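Local coordinates for protein CDP-4-keto-6-deoxy-D-glucose-3-dehydrase (Yersinia pseudotuberculosis, PDB 3BB8) that probably acts as a pyridoxal phosphate-dependent dehydratase on CDP-4-keto-6-deoxy-D-glucose, removing the sugar's 3-hydroxyl group during lipopolysaccharide biosynthesis, at residues 329-334 with 349-354. The protein carries 1 engineered substitution. Residues are numbered along the deposited sequence; the frame is centred on the assembly and turned at random.
Sequences DFIELP and ITLKED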
# COMPACT_ATOMS: atom_id res chain seq x y z
N ASP A 329 -23.31 8.15 -37.06
CA ASP A 329 -23.61 9.56 -37.32
C ASP A 329 -23.65 10.43 -36.06
O ASP A 329 -23.47 11.64 -36.13
CB ASP A 329 -24.96 9.72 -38.04
CG ASP A 329 -24.90 9.33 -39.51
OD1 ASP A 329 -23.86 9.59 -40.16
OD2 ASP A 329 -25.91 8.80 -40.01
N PHE A 330 -23.91 9.79 -34.92
CA PHE A 330 -24.00 10.51 -33.66
C PHE A 330 -22.82 10.29 -32.72
O PHE A 330 -22.49 11.16 -31.91
CB PHE A 330 -25.30 10.11 -32.96
CG PHE A 330 -26.51 10.31 -33.80
CD1 PHE A 330 -26.88 11.60 -34.20
CD2 PHE A 330 -27.26 9.23 -34.25
CE1 PHE A 330 -27.98 11.80 -35.03
CE2 PHE A 330 -28.36 9.42 -35.08
CZ PHE A 330 -28.72 10.71 -35.47
N ILE A 331 -22.19 9.12 -32.82
CA ILE A 331 -21.06 8.80 -31.96
C ILE A 331 -19.87 8.26 -32.73
O ILE A 331 -20.02 7.57 -33.73
CB ILE A 331 -21.49 7.80 -30.85
CG1 ILE A 331 -22.13 6.55 -31.45
CG2 ILE A 331 -22.51 8.45 -29.94
CD1 ILE A 331 -21.16 5.51 -31.88
N GLU A 332 -18.68 8.61 -32.25
CA GLU A 332 -17.44 8.15 -32.86
C GLU A 332 -17.01 6.86 -32.17
O GLU A 332 -16.83 6.82 -30.95
CB GLU A 332 -16.37 9.22 -32.72
CG GLU A 332 -16.51 10.33 -33.75
CD GLU A 332 -15.89 11.63 -33.30
OE1 GLU A 332 -14.77 11.60 -32.76
OE2 GLU A 332 -16.52 12.69 -33.50
N LEU A 333 -16.86 5.79 -32.95
CA LEU A 333 -16.48 4.50 -32.39
C LEU A 333 -14.97 4.36 -32.21
O LEU A 333 -14.19 4.92 -32.97
CB LEU A 333 -17.03 3.37 -33.26
CG LEU A 333 -18.55 3.31 -33.28
CD1 LEU A 333 -19.02 2.28 -34.29
CD2 LEU A 333 -19.07 2.98 -31.90
N PRO A 334 -14.55 3.58 -31.19
CA PRO A 334 -13.13 3.35 -30.88
C PRO A 334 -12.30 2.68 -31.97
O PRO A 334 -12.81 1.86 -32.75
CB PRO A 334 -13.20 2.53 -29.60
CG PRO A 334 -14.46 1.76 -29.75
CD PRO A 334 -15.41 2.80 -30.29
N ILE A 349 -16.35 5.70 -26.19
CA ILE A 349 -17.21 6.34 -27.19
C ILE A 349 -17.27 7.85 -27.00
O ILE A 349 -17.50 8.33 -25.89
CB ILE A 349 -18.65 5.79 -27.09
CG1 ILE A 349 -18.65 4.29 -27.36
CG2 ILE A 349 -19.56 6.53 -28.07
CD1 ILE A 349 -19.95 3.62 -26.99
N THR A 350 -17.07 8.59 -28.09
CA THR A 350 -17.17 10.04 -28.05
C THR A 350 -18.43 10.53 -28.75
O THR A 350 -18.60 10.35 -29.96
CB THR A 350 -15.94 10.71 -28.71
OG1 THR A 350 -14.77 10.40 -27.95
CG2 THR A 350 -16.12 12.21 -28.77
N LEU A 351 -19.33 11.15 -27.98
CA LEU A 351 -20.58 11.66 -28.52
C LEU A 351 -20.36 12.97 -29.27
O LEU A 351 -19.78 13.91 -28.73
CB LEU A 351 -21.61 11.85 -27.41
CG LEU A 351 -22.83 12.70 -27.75
CD1 LEU A 351 -23.82 11.91 -28.60
CD2 LEU A 351 -23.50 13.22 -26.49
N LYS A 352 -20.84 13.03 -30.51
CA LYS A 352 -20.63 14.20 -31.36
C LYS A 352 -21.34 15.42 -30.79
O LYS A 352 -22.48 15.34 -30.33
CB LYS A 352 -21.12 13.92 -32.78
CG LYS A 352 -20.18 13.06 -33.60
CD LYS A 352 -20.72 12.84 -35.01
CE LYS A 352 -19.88 11.82 -35.77
NZ LYS A 352 -18.45 12.22 -35.84
N GLU A 353 -20.65 16.56 -30.82
CA GLU A 353 -21.19 17.80 -30.27
C GLU A 353 -22.47 18.21 -30.99
O GLU A 353 -23.43 18.67 -30.36
CB GLU A 353 -20.16 18.92 -30.35
CG GLU A 353 -18.98 18.75 -29.40
CD GLU A 353 -17.87 17.91 -30.00
OE1 GLU A 353 -18.15 17.11 -30.92
OE2 GLU A 353 -16.71 18.05 -29.55
N ASP A 354 -22.48 18.05 -32.31
CA ASP A 354 -23.59 18.52 -33.13
C ASP A 354 -24.73 17.50 -33.15
O ASP A 354 -25.60 17.55 -34.01
CB ASP A 354 -23.12 18.80 -34.56
CG ASP A 354 -22.70 17.55 -35.30
OD1 ASP A 354 -23.25 16.47 -34.99
OD2 ASP A 354 -21.83 17.64 -36.18
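Glu332 and Lys352 meet through a salt bridge, OE2 of Glu332 lying 3.1 Å from NZ of Lys352. The ammonium approaches the anti side of the carboxylate, 23° out of its plane, and the two side chains cross nearly at right angles. Lys352 is straight as far as CE and turns only at its end (chi4 -57°), which carries NZ back to the glutamate after CD has passed 3.2 Å from the carbonyl O of Asp329.

Backbone bonds set the register that brings the two side chains together. Glu332 N donates to Thr350 O (2.9 Å) almost in a straight line, 178° at the hydrogen, and Lys352 N donates to Phe330 O at 2.9 Å; the return bond from Thr350 N to Glu332 O is weak. Glu332 and Thr350 thus form an antiparallel hydrogen-bonded pair, Ile331 and Leu351 a non-hydrogen-bonded one. On the face of that second pair, Ile331 CG2 lies 3.9 Å from Leu351 CD1, while Ile331 CB rests 3.6 Å from Ile349 CG2.

Strand 331-332 is an outer strand of a three-stranded antiparallel sheet, with 347-351 in the middle and 408-411 beyond. From helix 399-407, Arg403 also binds Glu332 OE2 and bridges to Glu353; Thr350 OG1 bonds to Tyr144 and Thr408. With two cationic partners on one oxygen, Glu332 is probably kept ionised, tying this sheet edge to helix 399-407, away from the cofactor.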